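Local coordinates for filamentation induced by cAMP protein Fic (Desulfovibrio alaskensis, PDB 4RGL) that belongs to the Fic/DOC family and carries, beside its largely helical main body, a small C-terminal domain related to helix-turn-helix proteins, at residues E27-Y32 and D250-A255; N61-L66 and P82-E87; G278-S283 and R326-G331. All coordinates share one frame; numbering follows the deposited sequence.

How the contacts relate
The three contacts illustrate how one chain can be closed at very different ranges. Contact 1 brings together two helical segments 218 residues apart at their closest ends, and contact 2, a local loop-to-helix link, falls within the length of chain that contact 1 encloses. Their centres lie about 30 Å apart, on opposite sides of the chain's centre, with nearest atoms about 10 Å apart. Contact 3 follows both and lies far out, about 39 Å from the chain's centre and about 42 and 43 Å, centre to centre, from contacts 1 and 2. An unknown ligand, probably from the crystallisation liquor, sits about 3 Å from the side chain of Asn61 in contact 2.

Contact 1: E27-Y32 and D250-A255; sequences EIIGRY and DAVREA
Ile28 and Val252 meet because each points a branch across the gap: chi1 of -56° sets CG1 of Ile28 beside its backbone N, which leaves CG2 anti to that N and facing Val252, while Val252, at chi1 71°, sets CG1 between its own backbone N and carbonyl carbon. The two side chains cross obliquely, and Ile28 CG2 lies 3.7 Å from Val252 CG1. The same methyl of Ile28 also rests against the backbone of the other helix, 3.5 Å from Val252 O. One residue on, Ile29 CG1 touches the second methyl, Val252 CG2, at 4.2 Å, so Val252 CG2 is wedged among Ile28, Ile29 and the near end of the Tyr32 ring, while CG1 faces Ile28.

A turn further along, the ring of Tyr32 reaches over to the later end of 250-255. Its CE1 atom lies 3.7 Å from Ala255 CB, and the methyl meets the ring obliquely. Val256 adds contacts to both Ile28 and Tyr32, continuing the apolar seam.

Polar groups work at its border: Arg253 pairs through NH2 with Asp250 within its own helix and through NH1 with Glu24 on helix 16-32, a salt bridge that ties the helices together. With local axes 9.9 Å apart and their directions 31° from parallel, this is typical side-by-side helix packing, here seating the N-terminal helix 16-32 on helix 238-257.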
loop_
_atom_site.group_PDB
_atom_site.type_symbol
_atom_site.label_atom_id
_atom_site.label_comp_id
_atom_site.label_asym_id
_atom_site.label_seq_id
_atom_site.Cartn_x
_atom_site.Cartn_y
_atom_site.Cartn_z
ATOM N N GLU A 27 20.281 0.448 0.592
ATOM C CA GLU A 27 20.715 1.081 -0.650
ATOM C C GLU A 27 19.512 1.418 -1.553
ATOM O O GLU A 27 19.442 2.526 -2.085
ATOM C CB GLU A 27 21.706 0.183 -1.399
ATOM C CG GLU A 27 22.286 0.835 -2.646
ATOM C CD GLU A 27 23.231 -0.034 -3.453
ATOM O OE1 GLU A 27 23.624 -1.114 -2.955
ATOM O OE2 GLU A 27 23.611 0.388 -4.569
ATOM N N ILE A 28 18.562 0.458 -1.720
ATOM C CA ILE A 28 17.384 0.672 -2.574
ATOM C C ILE A 28 16.578 1.891 -2.066
ATOM O O ILE A 28 16.143 2.710 -2.874
ATOM C CB ILE A 28 16.491 -0.608 -2.652
ATOM C CG1 ILE A 28 17.298 -1.851 -3.155
ATOM C CG2 ILE A 28 15.244 -0.362 -3.511
ATOM C CD1 ILE A 28 17.941 -1.716 -4.601
ATOM N N ILE A 29 16.421 2.027 -0.717
ATOM C CA ILE A 29 15.721 3.179 -0.123
ATOM C C ILE A 29 16.519 4.465 -0.386
ATOM O O ILE A 29 15.930 5.511 -0.669
ATOM C CB ILE A 29 15.466 2.969 1.389
ATOM C CG1 ILE A 29 14.520 1.764 1.628
ATOM C CG2 ILE A 29 14.905 4.249 2.027
ATOM C CD1 ILE A 29 14.330 1.393 3.095
ATOM N N GLY A 30 17.852 4.351 -0.375
ATOM C CA GLY A 30 18.741 5.460 -0.708
ATOM C C GLY A 30 18.442 6.051 -2.072
ATOM O O GLY A 30 18.726 7.220 -2.317
ATOM N N ARG A 31 17.846 5.232 -2.973
ATOM C CA ARG A 31 17.365 5.679 -4.284
ATOM C C ARG A 31 15.873 6.049 -4.216
ATOM O O ARG A 31 15.481 7.129 -4.661
ATOM C CB ARG A 31 17.590 4.585 -5.339
ATOM C CG ARG A 31 18.876 4.733 -6.121
ATOM C CD ARG A 31 19.028 3.606 -7.128
ATOM N NE ARG A 31 19.994 3.934 -8.180
ATOM C CZ ARG A 31 19.652 4.406 -9.377
ATOM N NH1 ARG A 31 18.372 4.578 -9.690
ATOM N NH2 ARG A 31 20.584 4.682 -10.279
ATOM N N TYR A 32 15.044 5.146 -3.620
ATOM C CA TYR A 32 13.578 5.319 -3.468
ATOM C C TYR A 32 13.233 6.713 -2.889
ATOM O O TYR A 32 12.123 7.207 -3.096
ATOM C CB TYR A 32 13.004 4.200 -2.558
ATOM C CG TYR A 32 11.488 4.159 -2.478
ATOM C CD1 TYR A 32 10.725 3.715 -3.559
ATOM C CD2 TYR A 32 10.829 4.371 -1.267
ATOM C CE1 TYR A 32 9.336 3.594 -3.468
ATOM C CE2 TYR A 32 9.442 4.231 -1.160
ATOM C CZ TYR A 32 8.700 3.845 -2.266
ATOM O OH TYR A 32 7.333 3.718 -2.172
ATOM N N ASP A 250 12.235 -7.342 -2.350
ATOM C CA ASP A 250 11.568 -7.551 -3.632
ATOM C C ASP A 250 10.464 -6.514 -3.844
ATOM O O ASP A 250 10.236 -6.079 -4.975
ATOM C CB ASP A 250 10.986 -8.970 -3.705
ATOM C CG ASP A 250 12.021 -10.058 -3.481
ATOM O OD1 ASP A 250 13.197 -9.847 -3.855
ATOM O OD2 ASP A 250 11.663 -11.106 -2.914
ATOM N N ALA A 251 9.804 -6.090 -2.749
ATOM C CA ALA A 251 8.750 -5.093 -2.820
ATOM C C ALA A 251 9.327 -3.715 -3.104
ATOM O O ALA A 251 8.921 -3.071 -4.068
ATOM C CB ALA A 251 7.953 -5.074 -1.521
ATOM N N VAL A 252 10.323 -3.282 -2.311
ATOM C CA VAL A 252 10.930 -1.968 -2.506
ATOM C C VAL A 252 11.706 -1.941 -3.861
ATOM O O VAL A 252 11.877 -0.877 -4.448
ATOM C CB VAL A 252 11.838 -1.569 -1.307
ATOM C CG1 VAL A 252 13.116 -2.399 -1.277
ATOM C CG2 VAL A 252 12.158 -0.079 -1.334
ATOM N N ARG A 253 12.038 -3.126 -4.400
ATOM C CA ARG A 253 12.709 -3.238 -5.685
ATOM C C ARG A 253 11.699 -3.052 -6.841
ATOM O O ARG A 253 11.967 -2.284 -7.757
ATOM C CB ARG A 253 13.431 -4.586 -5.797
ATOM C CG ARG A 253 14.394 -4.684 -6.980
ATOM C CD ARG A 253 15.501 -5.694 -6.712
ATOM N NE ARG A 253 14.972 -7.003 -6.323
ATOM C CZ ARG A 253 15.730 -8.018 -5.917
ATOM N NH1 ARG A 253 17.049 -7.879 -5.834
ATOM N NH2 ARG A 253 15.175 -9.174 -5.579
ATOM N N GLU A 254 10.498 -3.697 -6.753
ATOM C CA GLU A 254 9.473 -3.537 -7.803
ATOM C C GLU A 254 8.807 -2.145 -7.704
ATOM O O GLU A 254 8.124 -1.727 -8.634
ATOM C CB GLU A 254 8.398 -4.665 -7.745
ATOM C CG GLU A 254 7.431 -4.572 -6.569
ATOM C CD GLU A 254 6.095 -5.281 -6.781
ATOM O OE1 GLU A 254 5.492 -5.096 -7.865
ATOM O OE2 GLU A 254 5.589 -5.890 -5.809
ATOM N N ALA A 255 9.051 -1.421 -6.596
ATOM C CA ALA A 255 8.518 -0.074 -6.407
ATOM C C ALA A 255 9.342 0.957 -7.177
ATOM O O ALA A 255 8.794 1.945 -7.656
ATOM C CB ALA A 255 8.495 0.274 -4.931
#

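Contact 2: N61-L66 and P82-E87; sequences NNTLTL and PREIQE
Glu84 reaches from its helix into the turn formed by Asn62, Thr63 and Leu64, and each of its atoms finds something there. CB lies between two side chains, 3.7 Å from Asn62 ND2 and 3.8 Å from Leu64 CD1. From CB the chain runs on extended: CG passes beside the amide carbon of Asn62, and CD comes 3.7 Å from Asn62 OD1, where carboxylate and amide are stacked with their planes only 15° apart. At the tip the oxygens divide the work on Thr63. Glu84 OE1 accepts from the hydroxyl Thr63 OG1 at 2.7 Å through its syn lone pair. Glu84 OE2 takes Thr63 N at 2.9 Å, along an almost straight N-H direction but from well above the carboxylate plane. Two bonds to one residue thus fix the rotation of the carboxylate.

Asn62 is gripped at both ends of its amide. With CG anti to the backbone N (chi1 -172°), Asn62 OD1 accepts Leu64 N at 3.0 Å, in the carbonyl plane, closing an Asx turn. At the other end of this buried group Asn62 ND2 donates to Glu87 OE1 at 3.1 Å, and more weakly to Glu84 O. Leu64 CD1 lies over the backbone carbonyl of Glu84 and makes its apolar contact with Ile85 CG1, at 4.4 Å.

The turn begins where helix 42-59 ends in a Schellman motif with Asn61 as its C-prime residue, and finishes at Thr65, the N-cap of helix 66-74. Leu57 of the preceding helix packs on Asn62 and Glu87, while Leu64 meets Val69 and Ile85 meets Val72, both of helix 66-74, so that the start of helix 82-95 is docked against the junction of the two earlier helices.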
loop_
_atom_site.group_PDB
_atom_site.type_symbol
_atom_site.label_atom_id
_atom_site.label_comp_id
_atom_site.label_asym_id
_atom_site.label_seq_id
_atom_site.Cartn_x
_atom_site.Cartn_y
_atom_site.Cartn_z
ATOM N N ASN A 61 -8.674 -14.740 3.318
ATOM C CA ASN A 61 -9.775 -15.347 2.567
ATOM C C ASN A 61 -10.907 -14.330 2.225
ATOM O O ASN A 61 -12.047 -14.744 1.995
ATOM C CB ASN A 61 -10.358 -16.544 3.335
ATOM C CG ASN A 61 -9.331 -17.619 3.635
ATOM O OD1 ASN A 61 -8.419 -17.893 2.835
ATOM N ND2 ASN A 61 -9.477 -18.274 4.779
ATOM N N ASN A 62 -10.558 -13.041 2.040
ATOM C CA ASN A 62 -11.523 -12.059 1.525
ATOM C C ASN A 62 -11.554 -12.154 -0.003
ATOM O O ASN A 62 -10.504 -12.076 -0.647
ATOM C CB ASN A 62 -11.172 -10.640 1.997
ATOM C CG ASN A 62 -12.224 -9.603 1.679
ATOM O OD1 ASN A 62 -12.590 -9.386 0.522
ATOM N ND2 ASN A 62 -12.621 -8.842 2.685
ATOM N N THR A 63 -12.728 -12.436 -0.571
ATOM C CA THR A 63 -12.850 -12.784 -1.991
ATOM C C THR A 63 -12.921 -11.526 -2.919
ATOM O O THR A 63 -12.982 -11.683 -4.146
ATOM C CB THR A 63 -14.082 -13.667 -2.211
ATOM O OG1 THR A 63 -15.259 -12.912 -1.912
ATOM C CG2 THR A 63 -14.045 -14.949 -1.373
ATOM N N LEU A 64 -12.908 -10.304 -2.343
ATOM C CA LEU A 64 -12.977 -9.083 -3.158
ATOM C C LEU A 64 -11.703 -8.900 -3.992
ATOM O O LEU A 64 -10.596 -9.190 -3.515
ATOM C CB LEU A 64 -13.213 -7.852 -2.282
ATOM C CG LEU A 64 -14.601 -7.754 -1.640
ATOM C CD1 LEU A 64 -14.632 -6.682 -0.595
ATOM C CD2 LEU A 64 -15.672 -7.508 -2.682
ATOM N N THR A 65 -11.864 -8.459 -5.258
ATOM C CA THR A 65 -10.737 -8.231 -6.171
ATOM C C THR A 65 -10.129 -6.854 -5.924
ATOM O O THR A 65 -10.727 -6.037 -5.218
ATOM C CB THR A 65 -11.199 -8.370 -7.646
ATOM O OG1 THR A 65 -12.055 -7.272 -7.981
ATOM C CG2 THR A 65 -11.904 -9.697 -7.917
ATOM N N LEU A 66 -8.969 -6.569 -6.547
ATOM C CA LEU A 66 -8.336 -5.250 -6.435
ATOM C C LEU A 66 -9.256 -4.175 -7.016
ATOM O O LEU A 66 -9.476 -3.146 -6.379
ATOM C CB LEU A 66 -6.966 -5.236 -7.151
ATOM C CG LEU A 66 -6.117 -3.970 -6.951
ATOM C CD1 LEU A 66 -5.722 -3.798 -5.497
ATOM C CD2 LEU A 66 -4.892 -4.006 -7.804
ATOM N N PRO A 82 -21.740 -7.796 2.215
ATOM C CA PRO A 82 -21.610 -6.580 3.046
ATOM C C PRO A 82 -20.505 -6.698 4.104
ATOM O O PRO A 82 -19.876 -5.696 4.446
ATOM C CB PRO A 82 -22.990 -6.448 3.701
ATOM C CG PRO A 82 -23.620 -7.797 3.559
ATOM C CD PRO A 82 -23.097 -8.365 2.298
ATOM N N ARG A 83 -20.259 -7.919 4.608
ATOM C CA ARG A 83 -19.227 -8.156 5.625
ATOM C C ARG A 83 -17.824 -7.948 5.033
ATOM O O ARG A 83 -16.970 -7.343 5.678
ATOM C CB ARG A 83 -19.363 -9.571 6.204
ATOM C CG ARG A 83 -18.625 -9.780 7.501
ATOM C CD ARG A 83 -19.032 -11.086 8.143
ATOM N NE ARG A 83 -18.515 -11.209 9.502
ATOM C CZ ARG A 83 -19.148 -10.751 10.577
ATOM N NH1 ARG A 83 -20.314 -10.127 10.453
ATOM N NH2 ARG A 83 -18.618 -10.907 11.781
ATOM N N GLU A 84 -17.602 -8.419 3.787
ATOM C CA GLU A 84 -16.317 -8.239 3.106
ATOM C C GLU A 84 -16.084 -6.772 2.758
ATOM O O GLU A 84 -14.954 -6.293 2.843
ATOM C CB GLU A 84 -16.243 -9.097 1.837
ATOM C CG GLU A 84 -16.017 -10.573 2.106
ATOM C CD GLU A 84 -15.708 -11.390 0.865
ATOM O OE1 GLU A 84 -16.054 -10.938 -0.251
ATOM O OE2 GLU A 84 -15.125 -12.491 1.010
ATOM N N ILE A 85 -17.151 -6.059 2.358
ATOM C CA ILE A 85 -17.059 -4.644 2.003
ATOM C C ILE A 85 -16.753 -3.802 3.273
ATOM O O ILE A 85 -15.950 -2.867 3.209
ATOM C CB ILE A 85 -18.365 -4.166 1.288
ATOM C CG1 ILE A 85 -18.627 -5.006 0.000
ATOM C CG2 ILE A 85 -18.292 -2.674 0.960
ATOM C CD1 ILE A 85 -20.003 -4.753 -0.672
ATOM N N GLN A 86 -17.330 -4.194 4.438
ATOM C CA GLN A 86 -17.062 -3.492 5.694
ATOM C C GLN A 86 -15.661 -3.777 6.199
ATOM O O GLN A 86 -15.067 -2.916 6.850
ATOM C CB GLN A 86 -18.082 -3.851 6.761
ATOM C CG GLN A 86 -19.150 -2.769 6.944
ATOM C CD GLN A 86 -18.549 -1.404 7.265
ATOM O OE1 GLN A 86 -18.861 -0.397 6.622
ATOM N NE2 GLN A 86 -17.662 -1.353 8.246
ATOM N N GLU A 87 -15.110 -4.971 5.892
ATOM C CA GLU A 87 -13.721 -5.272 6.227
ATOM C C GLU A 87 -12.793 -4.273 5.539
ATOM O O GLU A 87 -11.884 -3.741 6.174
ATOM C CB GLU A 87 -13.349 -6.715 5.829
ATOM C CG GLU A 87 -13.962 -7.783 6.721
ATOM C CD GLU A 87 -13.439 -9.190 6.484
ATOM O OE1 GLU A 87 -12.455 -9.340 5.722
ATOM O OE2 GLU A 87 -13.965 -10.132 7.120
#

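Contact 3: G278-S283 and R326-G331; sequences GGELSS and RYRLTG
Leu281 and Tyr327 form an antiparallel hydrogen-bonded pair, with Tyr327 N donating to Leu281 O at 2.7 Å and Leu281 N to Tyr327 O at 3.1 Å. The side chains then build on this short pairing. Arg326, bent at chi3 (72°), folds its guanidinium back to grip a single atom, Glu280 O, with NE and NH2, each at 2.8 Å. That oxygen lies in the guanidinium plane at its edge, whereas Ser282 N lies over one face, offset toward the rim. NH2 also makes a salt bridge to Asp285, which accepts Ser282 N as well and so links Arg326 to the backbone of Ser282. Glu280 and Arg328 run side by side, Glu280 OE2 lying 3.4 Å from Arg328 CD; their ion pair is long, and the firmer partner of Arg328 is Glu313 on the next strand. Tyr327 turns its ring edge to Leu281 O, with CD2 3.3 Å away, and its side chain also packs on Ile276 and Leu303 from two helices. Ser282 caps helix 283-290. Helix 267-276, short strand 281-282, helices 283-290 and 295-308, and a wing-like hairpin of strands 312-314 and 326-329 are consistent with a winged helix-turn-helix domain.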
loop_
_atom_site.group_PDB
_atom_site.type_symbol
_atom_site.label_atom_id
_atom_site.label_comp_id
_atom_site.label_asym_id
_atom_site.label_seq_id
_atom_site.Cartn_x
_atom_site.Cartn_y
_atom_site.Cartn_z
ATOM N N GLY A 278 -13.389 13.774 -28.977
ATOM C CA GLY A 278 -13.384 12.838 -30.095
ATOM C C GLY A 278 -13.510 13.504 -31.452
ATOM O O GLY A 278 -12.978 13.001 -32.447
ATOM N N GLY A 279 -14.221 14.634 -31.491
ATOM C CA GLY A 279 -14.488 15.362 -32.732
ATOM C C GLY A 279 -13.314 16.175 -33.247
ATOM O O GLY A 279 -12.249 16.210 -32.623
ATOM N N GLU A 280 -13.508 16.843 -34.399
ATOM C CA GLU A 280 -12.478 17.686 -35.012
ATOM C C GLU A 280 -12.869 19.165 -34.901
ATOM O O GLU A 280 -13.848 19.590 -35.520
ATOM C CB GLU A 280 -12.259 17.289 -36.490
ATOM C CG GLU A 280 -11.788 15.850 -36.672
ATOM C CD GLU A 280 -11.714 15.373 -38.113
ATOM O OE1 GLU A 280 -12.175 16.113 -39.014
ATOM O OE2 GLU A 280 -11.247 14.234 -38.334
ATOM N N LEU A 281 -12.137 19.937 -34.071
ATOM C CA LEU A 281 -12.462 21.346 -33.818
ATOM C C LEU A 281 -11.542 22.288 -34.583
ATOM O O LEU A 281 -10.330 22.071 -34.626
ATOM C CB LEU A 281 -12.376 21.663 -32.309
ATOM C CG LEU A 281 -13.596 21.286 -31.462
ATOM C CD1 LEU A 281 -13.712 19.775 -31.299
ATOM C CD2 LEU A 281 -13.527 21.939 -30.109
ATOM N N SER A 282 -12.108 23.393 -35.112
ATOM C CA SER A 282 -11.323 24.437 -35.767
ATOM C C SER A 282 -10.787 25.435 -34.720
ATOM O O SER A 282 -11.065 25.279 -33.521
ATOM C CB SER A 282 -12.162 25.161 -36.823
ATOM O OG SER A 282 -13.247 25.867 -36.242
ATOM N N SER A 283 -9.994 26.445 -35.164
ATOM C CA SER A 283 -9.439 27.456 -34.257
ATOM C C SER A 283 -10.564 28.236 -33.545
ATOM O O SER A 283 -10.484 28.458 -32.337
ATOM C CB SER A 283 -8.526 28.418 -35.015
ATOM O OG SER A 283 -9.234 29.113 -36.028
ATOM N N ARG A 326 -8.880 22.194 -39.171
ATOM C CA ARG A 326 -9.477 21.643 -37.949
ATOM C C ARG A 326 -8.447 20.753 -37.234
ATOM O O ARG A 326 -7.375 20.498 -37.790
ATOM C CB ARG A 326 -10.766 20.858 -38.272
ATOM C CG ARG A 326 -11.788 21.682 -39.077
ATOM C CD ARG A 326 -13.104 20.960 -39.249
ATOM N NE ARG A 326 -13.859 20.909 -38.001
ATOM C CZ ARG A 326 -14.760 21.820 -37.641
ATOM N NH1 ARG A 326 -15.036 22.844 -38.444
ATOM N NH2 ARG A 326 -15.403 21.707 -36.488
ATOM N N TYR A 327 -8.725 20.352 -35.970
ATOM C CA TYR A 327 -7.728 19.630 -35.167
ATOM C C TYR A 327 -8.337 18.387 -34.467
ATOM O O TYR A 327 -9.406 18.474 -33.859
ATOM C CB TYR A 327 -7.102 20.574 -34.119
ATOM C CG TYR A 327 -6.448 21.799 -34.729
ATOM C CD1 TYR A 327 -5.131 21.760 -35.173
ATOM C CD2 TYR A 327 -7.162 22.982 -34.902
ATOM C CE1 TYR A 327 -4.536 22.871 -35.774
ATOM C CE2 TYR A 327 -6.582 24.095 -35.509
ATOM C CZ TYR A 327 -5.266 24.038 -35.938
ATOM O OH TYR A 327 -4.686 25.135 -36.528
ATOM N N ARG A 328 -7.613 17.236 -34.531
ATOM C CA ARG A 328 -8.031 15.963 -33.901
ATOM C C ARG A 328 -6.882 15.382 -33.036
ATOM O O ARG A 328 -5.709 15.555 -33.373
ATOM C CB ARG A 328 -8.478 14.939 -34.977
ATOM C CG ARG A 328 -7.488 14.783 -36.139
ATOM C CD ARG A 328 -8.063 13.941 -37.261
ATOM N NE ARG A 328 -7.266 14.053 -38.485
ATOM C CZ ARG A 328 -6.294 13.209 -38.816
ATOM N NH1 ARG A 328 -6.019 12.168 -38.041
ATOM N NH2 ARG A 328 -5.609 13.384 -39.939
ATOM N N LEU A 329 -7.230 14.749 -31.886
ATOM C CA LEU A 329 -6.228 14.231 -30.931
ATOM C C LEU A 329 -5.464 13.004 -31.494
ATOM O O LEU A 329 -5.980 12.289 -32.359
ATOM C CB LEU A 329 -6.900 13.850 -29.589
ATOM C CG LEU A 329 -7.390 15.022 -28.714
ATOM C CD1 LEU A 329 -8.178 14.521 -27.534
ATOM C CD2 LEU A 329 -6.230 15.873 -28.233
ATOM N N THR A 330 -4.237 12.758 -30.965
ATOM C CA THR A 330 -3.406 11.603 -31.339
ATOM C C THR A 330 -3.282 10.640 -30.136
ATOM O O THR A 330 -4.221 9.898 -29.837
ATOM C CB THR A 330 -2.016 12.073 -31.837
ATOM O OG1 THR A 330 -1.434 12.940 -30.857
ATOM C CG2 THR A 330 -2.087 12.778 -33.164
ATOM N N GLY A 331 -2.142 10.704 -29.441
ATOM C CA GLY A 331 -1.903 9.914 -28.241
ATOM C C GLY A 331 -2.346 10.635 -26.988
ATOM O O GLY A 331 -1.520 10.977 -26.136
#